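Local coordinates for protein FI20010p1 (PDB 7CFB) that probably serves piRNA amplification and gene silencing in Drosophila as the tudor-domain protein Krimper, at residues Val101-Thr110 against Asp230-Lys241; Val79-Leu89 against Thr141-Ile149. All coordinates share one frame; numbering follows the deposited sequence.

Overall arrangement
Both interactions involve the same antiparallel sheet of the first tudor domain, and their centres lie about 16 Å apart. Along the chain their segments alternate: 79-89, 101-110, 141-149, 230-241. Interaction 2 forms one border of the sheet, where strand 87-89 pairs with strand 142-144; strand 99-103, the next neighbour, enters the hairpin of interaction 1, against which the C-terminal tail folds. The two contacts meet directly: Leu102 N probably bonds to Thr141 O, Arg82 reaches Asn107, and Ile109 packs on Phe143. Parts of the chain far apart in sequence thus come together at strands 99-103 and 142-144, with the C-terminal tail laid on the hairpin.

Interaction 1 of 2, residues Val101-Thr110 against Asp230-Lys241; sequences VLDSINNIIT and DPLKAVLGFRPK
Asp103 and Phe238 approach to 5.1 Å between CA atoms where the C-terminal tail, leaving helix 233-236 through Gly237, runs past a beta hairpin of the tudor domain, a fold of the SH3 clan. The hairpin's strands, 101-103 and 108-110, are joined by a turn with a G1 beta bulge in which Asn107 and Ile108 both face Asp103. Phe238 carries the largest share of the contact. Asp103 CB lies over one face of its ring in a CH-pi contact, 3.9 Å from the centroid and 24° off the normal. Val101 CG1 comes in at the ring edge, 3.8 Å from Phe238 CD2, while Thr110 CG2 approaches obliquely. Each oxygen of the Asp103 carboxylate has its own partner: OD1 takes the backbone N of Asn106 in an Asx motif, and OD2 bonds to Ser227 on helix 215-228.

Further along the tail, Ser104 OG sits 2.7 Å from Arg239 O and 2.9 Å from Pro240 O, so its single proton has two possible acceptors. With chi1 at -48°, Ile105 CG1 stands anti to its own carbonyl carbon and covers the centre of the Arg239 guanidinium, 3.4 Å from CZ. That guanidinium is also tied down within the tail: Arg239 NH1 meets Asp230 OD1 at 3.2 Å in a salt bridge, arriving 47° out of the carboxylate plane.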
# COMPACT_ATOMS: atom_id res chain seq x y z
N VAL A 101 -9.76 -2.62 -3.36
CA VAL A 101 -9.68 -3.63 -4.42
C VAL A 101 -9.53 -5.00 -3.77
O VAL A 101 -8.87 -5.12 -2.79
CB VAL A 101 -8.58 -3.32 -5.45
CG1 VAL A 101 -7.21 -3.22 -4.84
CG2 VAL A 101 -8.61 -4.27 -6.62
N LEU A 102 -10.17 -5.99 -4.36
CA LEU A 102 -10.11 -7.35 -3.81
C LEU A 102 -9.05 -8.17 -4.54
O LEU A 102 -9.02 -8.14 -5.73
CB LEU A 102 -11.49 -8.00 -3.97
CG LEU A 102 -11.49 -9.51 -3.77
CD1 LEU A 102 -11.35 -9.87 -2.31
CD2 LEU A 102 -12.74 -10.13 -4.35
N ASP A 103 -8.16 -8.76 -3.78
CA ASP A 103 -7.24 -9.78 -4.32
C ASP A 103 -8.05 -11.06 -4.11
O ASP A 103 -8.11 -11.50 -3.00
CB ASP A 103 -5.91 -9.79 -3.58
CG ASP A 103 -5.03 -10.95 -3.98
OD1 ASP A 103 -5.52 -11.80 -4.69
OD2 ASP A 103 -3.90 -10.98 -3.59
N SER A 104 -8.75 -11.53 -5.15
CA SER A 104 -9.64 -12.71 -5.02
C SER A 104 -8.89 -14.01 -4.76
O SER A 104 -9.36 -14.76 -3.94
CB SER A 104 -10.67 -12.80 -6.09
OG SER A 104 -10.11 -13.08 -7.34
N ILE A 105 -7.74 -14.20 -5.37
CA ILE A 105 -6.98 -15.45 -5.14
C ILE A 105 -6.57 -15.56 -3.67
O ILE A 105 -6.85 -16.59 -3.08
CB ILE A 105 -5.74 -15.50 -6.04
CG1 ILE A 105 -6.07 -15.16 -7.49
CG2 ILE A 105 -5.09 -16.86 -5.96
CD1 ILE A 105 -6.94 -16.16 -8.17
N ASN A 106 -6.03 -14.50 -3.10
CA ASN A 106 -5.49 -14.56 -1.72
C ASN A 106 -6.48 -14.02 -0.69
O ASN A 106 -6.10 -13.87 0.42
CB ASN A 106 -4.09 -14.00 -1.69
CG ASN A 106 -3.24 -14.74 -2.69
OD1 ASN A 106 -2.82 -14.16 -3.67
ND2 ASN A 106 -3.04 -16.01 -2.47
N ASN A 107 -7.67 -13.71 -1.12
CA ASN A 107 -8.77 -13.28 -0.22
C ASN A 107 -8.43 -12.09 0.69
O ASN A 107 -8.74 -12.17 1.87
CB ASN A 107 -9.35 -14.48 0.53
CG ASN A 107 -10.82 -14.32 0.81
OD1 ASN A 107 -11.53 -13.64 0.07
ND2 ASN A 107 -11.27 -14.90 1.90
N ILE A 108 -7.82 -11.03 0.18
CA ILE A 108 -7.60 -9.82 1.02
C ILE A 108 -8.10 -8.60 0.25
O ILE A 108 -8.22 -8.68 -0.93
CB ILE A 108 -6.15 -9.64 1.49
CG1 ILE A 108 -5.24 -9.15 0.37
CG2 ILE A 108 -5.62 -10.88 2.16
CD1 ILE A 108 -4.04 -8.42 0.89
N ILE A 109 -8.48 -7.56 0.97
CA ILE A 109 -8.97 -6.32 0.31
C ILE A 109 -8.07 -5.17 0.76
O ILE A 109 -8.00 -4.90 1.95
CB ILE A 109 -10.44 -6.10 0.63
CG1 ILE A 109 -11.32 -7.20 0.04
CG2 ILE A 109 -10.88 -4.73 0.20
CD1 ILE A 109 -12.77 -7.02 0.33
N THR A 110 -7.47 -4.48 -0.19
CA THR A 110 -6.51 -3.41 0.14
C THR A 110 -6.92 -2.06 -0.45
O THR A 110 -7.58 -2.06 -1.45
CB THR A 110 -5.12 -3.83 -0.34
OG1 THR A 110 -4.12 -3.06 0.33
CG2 THR A 110 -4.96 -3.73 -1.83
N ASP A 230 2.25 -14.09 -4.16
CA ASP A 230 1.51 -14.82 -5.22
C ASP A 230 2.34 -14.86 -6.50
O ASP A 230 2.71 -13.81 -6.97
CB ASP A 230 0.13 -14.24 -5.46
CG ASP A 230 -0.64 -15.07 -6.46
OD1 ASP A 230 -0.24 -15.12 -7.58
OD2 ASP A 230 -1.63 -15.63 -6.09
N PRO A 231 2.53 -16.04 -7.12
CA PRO A 231 3.38 -16.19 -8.29
C PRO A 231 2.93 -15.41 -9.52
O PRO A 231 3.69 -15.24 -10.39
CB PRO A 231 3.35 -17.67 -8.60
CG PRO A 231 2.16 -18.20 -7.87
CD PRO A 231 1.95 -17.29 -6.69
N LEU A 232 1.68 -15.03 -9.58
CA LEU A 232 1.26 -14.31 -10.79
C LEU A 232 0.97 -12.83 -10.57
O LEU A 232 0.61 -12.21 -11.52
CB LEU A 232 0.07 -15.06 -11.37
CG LEU A 232 0.53 -16.26 -12.17
CD1 LEU A 232 0.31 -17.53 -11.40
CD2 LEU A 232 -0.12 -16.27 -13.52
N LYS A 233 1.26 -12.31 -9.39
CA LYS A 233 0.92 -10.92 -9.04
C LYS A 233 1.62 -9.92 -9.95
O LYS A 233 0.95 -9.05 -10.43
CB LYS A 233 1.26 -10.64 -7.58
CG LYS A 233 1.01 -9.22 -7.12
CD LYS A 233 1.63 -8.97 -5.78
CE LYS A 233 1.70 -7.52 -5.41
NZ LYS A 233 0.42 -6.86 -5.75
N ALA A 234 2.91 -10.11 -10.23
CA ALA A 234 3.63 -9.19 -11.12
C ALA A 234 3.05 -9.24 -12.53
O ALA A 234 2.98 -8.23 -13.17
CB ALA A 234 5.09 -9.53 -11.13
N VAL A 235 2.68 -10.42 -12.99
CA VAL A 235 2.17 -10.55 -14.37
C VAL A 235 0.72 -10.08 -14.51
O VAL A 235 0.46 -9.33 -15.42
CB VAL A 235 2.34 -12.01 -14.84
CG1 VAL A 235 1.66 -12.27 -16.17
CG2 VAL A 235 3.79 -12.40 -14.90
N LEU A 236 -0.18 -10.56 -13.67
CA LEU A 236 -1.63 -10.28 -13.85
C LEU A 236 -2.20 -9.26 -12.87
O LEU A 236 -3.36 -8.98 -12.96
CB LEU A 236 -2.37 -11.61 -13.67
CG LEU A 236 -2.05 -12.70 -14.67
CD1 LEU A 236 -2.68 -14.02 -14.24
CD2 LEU A 236 -2.52 -12.30 -16.05
N GLY A 237 -1.42 -8.73 -11.94
CA GLY A 237 -2.01 -7.83 -10.94
C GLY A 237 -3.00 -8.57 -10.07
O GLY A 237 -2.76 -9.69 -9.75
N PHE A 238 -4.09 -7.93 -9.69
CA PHE A 238 -5.09 -8.62 -8.83
C PHE A 238 -6.13 -9.27 -9.73
O PHE A 238 -6.55 -8.67 -10.65
CB PHE A 238 -5.71 -7.68 -7.81
CG PHE A 238 -4.85 -7.31 -6.64
CD1 PHE A 238 -3.90 -8.17 -6.14
CD2 PHE A 238 -4.98 -6.08 -6.05
CE1 PHE A 238 -3.12 -7.81 -5.06
CE2 PHE A 238 -4.20 -5.72 -4.98
CZ PHE A 238 -3.27 -6.59 -4.48
N ARG A 239 -6.51 -10.49 -9.43
CA ARG A 239 -7.46 -11.19 -10.31
C ARG A 239 -8.89 -10.96 -9.86
O ARG A 239 -9.16 -10.99 -8.70
CB ARG A 239 -7.09 -12.65 -10.45
CG ARG A 239 -6.04 -12.84 -11.53
CD ARG A 239 -4.74 -13.17 -10.87
NE ARG A 239 -4.61 -14.60 -10.75
CZ ARG A 239 -3.73 -15.19 -9.98
NH1 ARG A 239 -2.92 -14.46 -9.26
NH2 ARG A 239 -3.66 -16.50 -9.95
N PRO A 240 -9.82 -10.81 -10.80
CA PRO A 240 -11.20 -10.55 -10.48
C PRO A 240 -11.99 -11.73 -9.90
O PRO A 240 -11.49 -12.82 -9.86
CB PRO A 240 -11.84 -10.27 -11.83
CG PRO A 240 -10.69 -9.99 -12.72
CD PRO A 240 -9.60 -10.89 -12.21
N LYS A 241 -13.22 -11.46 -9.47
CA LYS A 241 -14.11 -12.50 -8.89
C LYS A 241 -13.47 -13.05 -7.61
O LYS A 241 -14.05 -12.80 -6.53
CB LYS A 241 -14.35 -13.62 -9.91
CG LYS A 241 -13.27 -14.70 -9.96
CD LYS A 241 -13.49 -15.71 -11.06
CE LYS A 241 -12.32 -16.65 -11.24
NZ LYS A 241 -12.00 -17.38 -9.99
O HOH W 1 -10.08 -8.09 -7.99

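Interaction 2 of 2, residues Val79-Leu89 against Thr141-Ile149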
# COMPACT_ATOMS: atom_id res chain seq x y z
N VAL A 79 -10.84 -4.33 7.14
CA VAL A 79 -11.20 -4.44 5.70
C VAL A 79 -10.27 -5.44 5.02
O VAL A 79 -10.73 -6.25 4.27
CB VAL A 79 -11.10 -3.08 4.99
CG1 VAL A 79 -11.04 -3.23 3.48
CG2 VAL A 79 -12.22 -2.17 5.40
N LEU A 80 -8.99 -5.39 5.35
CA LEU A 80 -8.00 -6.25 4.69
C LEU A 80 -8.30 -7.73 4.93
O LEU A 80 -8.29 -8.46 4.00
CB LEU A 80 -6.60 -5.87 5.15
CG LEU A 80 -5.50 -6.40 4.25
CD1 LEU A 80 -4.39 -5.38 4.09
CD2 LEU A 80 -4.96 -7.71 4.77
N GLN A 81 -8.73 -8.08 6.13
CA GLN A 81 -9.00 -9.48 6.52
C GLN A 81 -10.47 -9.87 6.25
O GLN A 81 -10.90 -10.87 6.78
CB GLN A 81 -8.52 -9.72 7.94
CG GLN A 81 -7.01 -9.67 8.03
CD GLN A 81 -6.57 -9.70 9.47
OE1 GLN A 81 -6.07 -10.69 9.95
NE2 GLN A 81 -6.76 -8.59 10.16
N ARG A 82 -11.19 -9.04 5.51
CA ARG A 82 -12.58 -9.28 5.09
C ARG A 82 -13.50 -9.42 6.30
O ARG A 82 -14.38 -10.22 6.24
CB ARG A 82 -12.65 -10.47 4.12
CG ARG A 82 -11.95 -10.22 2.80
CD ARG A 82 -12.52 -10.96 1.62
NE ARG A 82 -13.72 -10.35 1.14
CZ ARG A 82 -14.48 -10.84 0.19
NH1 ARG A 82 -14.15 -11.96 -0.41
NH2 ARG A 82 -15.56 -10.19 -0.19
N GLN A 83 -13.25 -8.64 7.35
CA GLN A 83 -14.06 -8.65 8.58
C GLN A 83 -15.15 -7.58 8.48
O GLN A 83 -15.90 -7.49 9.41
CB GLN A 83 -13.17 -8.49 9.81
CG GLN A 83 -12.21 -9.64 10.01
CD GLN A 83 -11.19 -9.38 11.09
OE1 GLN A 83 -11.11 -8.31 11.65
NE2 GLN A 83 -10.37 -10.36 11.38
N LEU A 84 -15.18 -6.78 7.42
CA LEU A 84 -16.24 -5.75 7.23
C LEU A 84 -16.81 -5.84 5.83
O LEU A 84 -16.05 -5.86 4.91
CB LEU A 84 -15.71 -4.34 7.43
CG LEU A 84 -15.09 -3.95 8.76
CD1 LEU A 84 -14.67 -2.51 8.71
CD2 LEU A 84 -16.06 -4.14 9.90
N PRO A 85 -18.13 -5.89 5.64
CA PRO A 85 -18.70 -5.87 4.31
C PRO A 85 -18.53 -4.48 3.68
O PRO A 85 -18.53 -3.53 4.38
CB PRO A 85 -20.17 -6.20 4.54
CG PRO A 85 -20.42 -5.83 5.95
CD PRO A 85 -19.12 -6.05 6.67
N LEU A 86 -18.41 -4.43 2.37
CA LEU A 86 -18.25 -3.15 1.64
C LEU A 86 -19.18 -3.15 0.44
O LEU A 86 -19.50 -4.18 -0.04
CB LEU A 86 -16.80 -3.01 1.17
CG LEU A 86 -15.73 -2.86 2.23
CD1 LEU A 86 -14.37 -2.83 1.57
CD2 LEU A 86 -15.93 -1.59 3.02
N GLN A 87 -19.58 -1.97 0.00
CA GLN A 87 -20.44 -1.85 -1.18
C GLN A 87 -19.58 -2.03 -2.42
O GLN A 87 -18.67 -1.27 -2.61
CB GLN A 87 -21.05 -0.46 -1.16
CG GLN A 87 -21.81 -0.10 -2.41
CD GLN A 87 -23.06 -0.93 -2.55
OE1 GLN A 87 -23.09 -1.93 -3.25
NE2 GLN A 87 -24.09 -0.52 -1.86
N GLU A 88 -19.88 -3.03 -3.24
CA GLU A 88 -19.13 -3.23 -4.49
C GLU A 88 -19.44 -2.06 -5.42
O GLU A 88 -20.51 -1.52 -5.33
CB GLU A 88 -19.42 -4.60 -5.07
CG GLU A 88 -18.59 -4.96 -6.28
CD GLU A 88 -18.79 -6.34 -6.86
OE1 GLU A 88 -19.26 -7.24 -6.15
OE2 GLU A 88 -18.45 -6.52 -8.01
N LEU A 89 -18.49 -1.67 -6.25
CA LEU A 89 -18.63 -0.52 -7.16
C LEU A 89 -18.57 -0.97 -8.62
O LEU A 89 -17.94 -1.95 -8.89
CB LEU A 89 -17.44 0.41 -6.91
CG LEU A 89 -17.50 1.28 -5.67
CD1 LEU A 89 -16.26 2.15 -5.60
CD2 LEU A 89 -18.73 2.15 -5.68
N THR A 141 -12.50 -6.52 -9.09
CA THR A 141 -13.65 -6.36 -8.18
C THR A 141 -13.26 -5.27 -7.18
O THR A 141 -12.33 -5.48 -6.44
CB THR A 141 -13.88 -7.66 -7.40
OG1 THR A 141 -14.34 -8.60 -8.35
CG2 THR A 141 -14.88 -7.51 -6.30
N ILE A 142 -14.00 -4.17 -7.17
CA ILE A 142 -13.65 -2.99 -6.33
C ILE A 142 -14.81 -2.58 -5.45
O ILE A 142 -15.94 -2.83 -5.80
CB ILE A 142 -13.17 -1.84 -7.23
CG1 ILE A 142 -14.27 -1.34 -8.14
CG2 ILE A 142 -11.95 -2.24 -8.01
CD1 ILE A 142 -14.09 0.06 -8.56
N PHE A 143 -14.50 -1.93 -4.34
CA PHE A 143 -15.50 -1.49 -3.35
C PHE A 143 -15.23 -0.07 -2.86
O PHE A 143 -14.12 0.41 -2.96
CB PHE A 143 -15.41 -2.34 -2.10
CG PHE A 143 -15.39 -3.82 -2.36
CD1 PHE A 143 -16.55 -4.51 -2.58
CD2 PHE A 143 -14.19 -4.51 -2.38
CE1 PHE A 143 -16.52 -5.87 -2.81
CE2 PHE A 143 -14.16 -5.87 -2.61
CZ PHE A 143 -15.34 -6.55 -2.80
N LYS A 144 -16.30 0.54 -2.37
CA LYS A 144 -16.32 1.86 -1.72
C LYS A 144 -15.96 1.67 -0.25
O LYS A 144 -16.37 0.72 0.35
CB LYS A 144 -17.71 2.47 -1.83
CG LYS A 144 -17.80 3.89 -1.32
CD LYS A 144 -19.10 4.18 -0.64
CE LYS A 144 -19.97 5.11 -1.44
NZ LYS A 144 -19.58 6.51 -1.20
N LEU A 145 -15.11 2.52 0.28
CA LEU A 145 -14.78 2.39 1.70
C LEU A 145 -15.70 3.32 2.47
O LEU A 145 -16.08 4.31 1.95
CB LEU A 145 -13.35 2.86 1.92
CG LEU A 145 -12.25 1.95 1.40
CD1 LEU A 145 -10.98 2.74 1.31
CD2 LEU A 145 -12.08 0.77 2.31
N PRO A 146 -16.04 3.00 3.73
CA PRO A 146 -16.76 3.93 4.56
C PRO A 146 -15.80 5.12 4.78
O PRO A 146 -14.64 4.93 4.98
CB PRO A 146 -17.06 3.16 5.84
CG PRO A 146 -16.12 2.02 5.81
CD PRO A 146 -15.88 1.72 4.35
N ASP A 147 -16.37 6.30 4.93
CA ASP A 147 -15.62 7.57 4.97
C ASP A 147 -14.50 7.57 6.01
O ASP A 147 -13.46 8.07 5.69
CB ASP A 147 -16.59 8.71 5.19
CG ASP A 147 -15.98 10.06 4.92
OD1 ASP A 147 -16.03 10.50 3.79
OD2 ASP A 147 -15.49 10.63 5.85
N ASP A 148 -14.69 6.98 7.18
CA ASP A 148 -13.60 6.98 8.17
C ASP A 148 -12.40 6.21 7.62
O ASP A 148 -11.31 6.66 7.82
CB ASP A 148 -14.09 6.50 9.54
CG ASP A 148 -14.43 5.02 9.61
OD1 ASP A 148 -15.31 4.61 8.90
OD2 ASP A 148 -13.75 4.32 10.30
N ILE A 149 -12.61 5.07 6.97
CA ILE A 149 -11.50 4.24 6.44
C ILE A 149 -10.84 4.97 5.28
O ILE A 149 -9.66 4.99 5.19
CB ILE A 149 -12.02 2.84 6.07
CG1 ILE A 149 -12.95 2.33 7.16
CG2 ILE A 149 -10.85 1.91 5.82
CD1 ILE A 149 -12.92 0.87 7.38
O HOH W 2 -18.92 0.33 1.46
O HOH W 3 -16.65 -4.01 -8.67
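Leu89 N donates a 2.8 Å hydrogen bond to Ile142 O, tilted 29° from the carbonyl plane, and Glu88 CA makes a weak additional CA-H...O contact with the same oxygen. This is the border of the antiparallel tudor sheet, with the short, weakly bonded strand 87-89 outermost within the chain and strand 142-144 next to it. A second backbone bond runs from Lys144 N to Gln87 O, 3.0 Å long. Between the two bonds, Glu88 and Phe143 form a non-hydrogen-bonded pair, their CA atoms only 4.2 Å apart. The short strands are strongly skewed, at 124° between their directions, and a water takes up the next link by accepting from Gln87 N and donating to Lys144 O.

Phe143 turns its ring edge to the partner backbone, with Gln87 C and Glu88 N near the ring plane. A chi1 of -49° puts its CG beside the backbone N and brings CD1 within 3.5 Å of Glu88 CA. Leu86 crosses Phe143 at about a right angle, CB against CB at 3.6 Å, and its CD2 reaches the Pro146 ring. Leu89 lays its CG and CD1 along the backbone between Phe143 and Lys144. Farther back, helix 74-80 ends in a Schellman motif with Arg82 as C-prime residue. There Leu84 CD1 touches the end of Ile149, and Ile149 CD1 lies 3.7 Å from Val79 CG2.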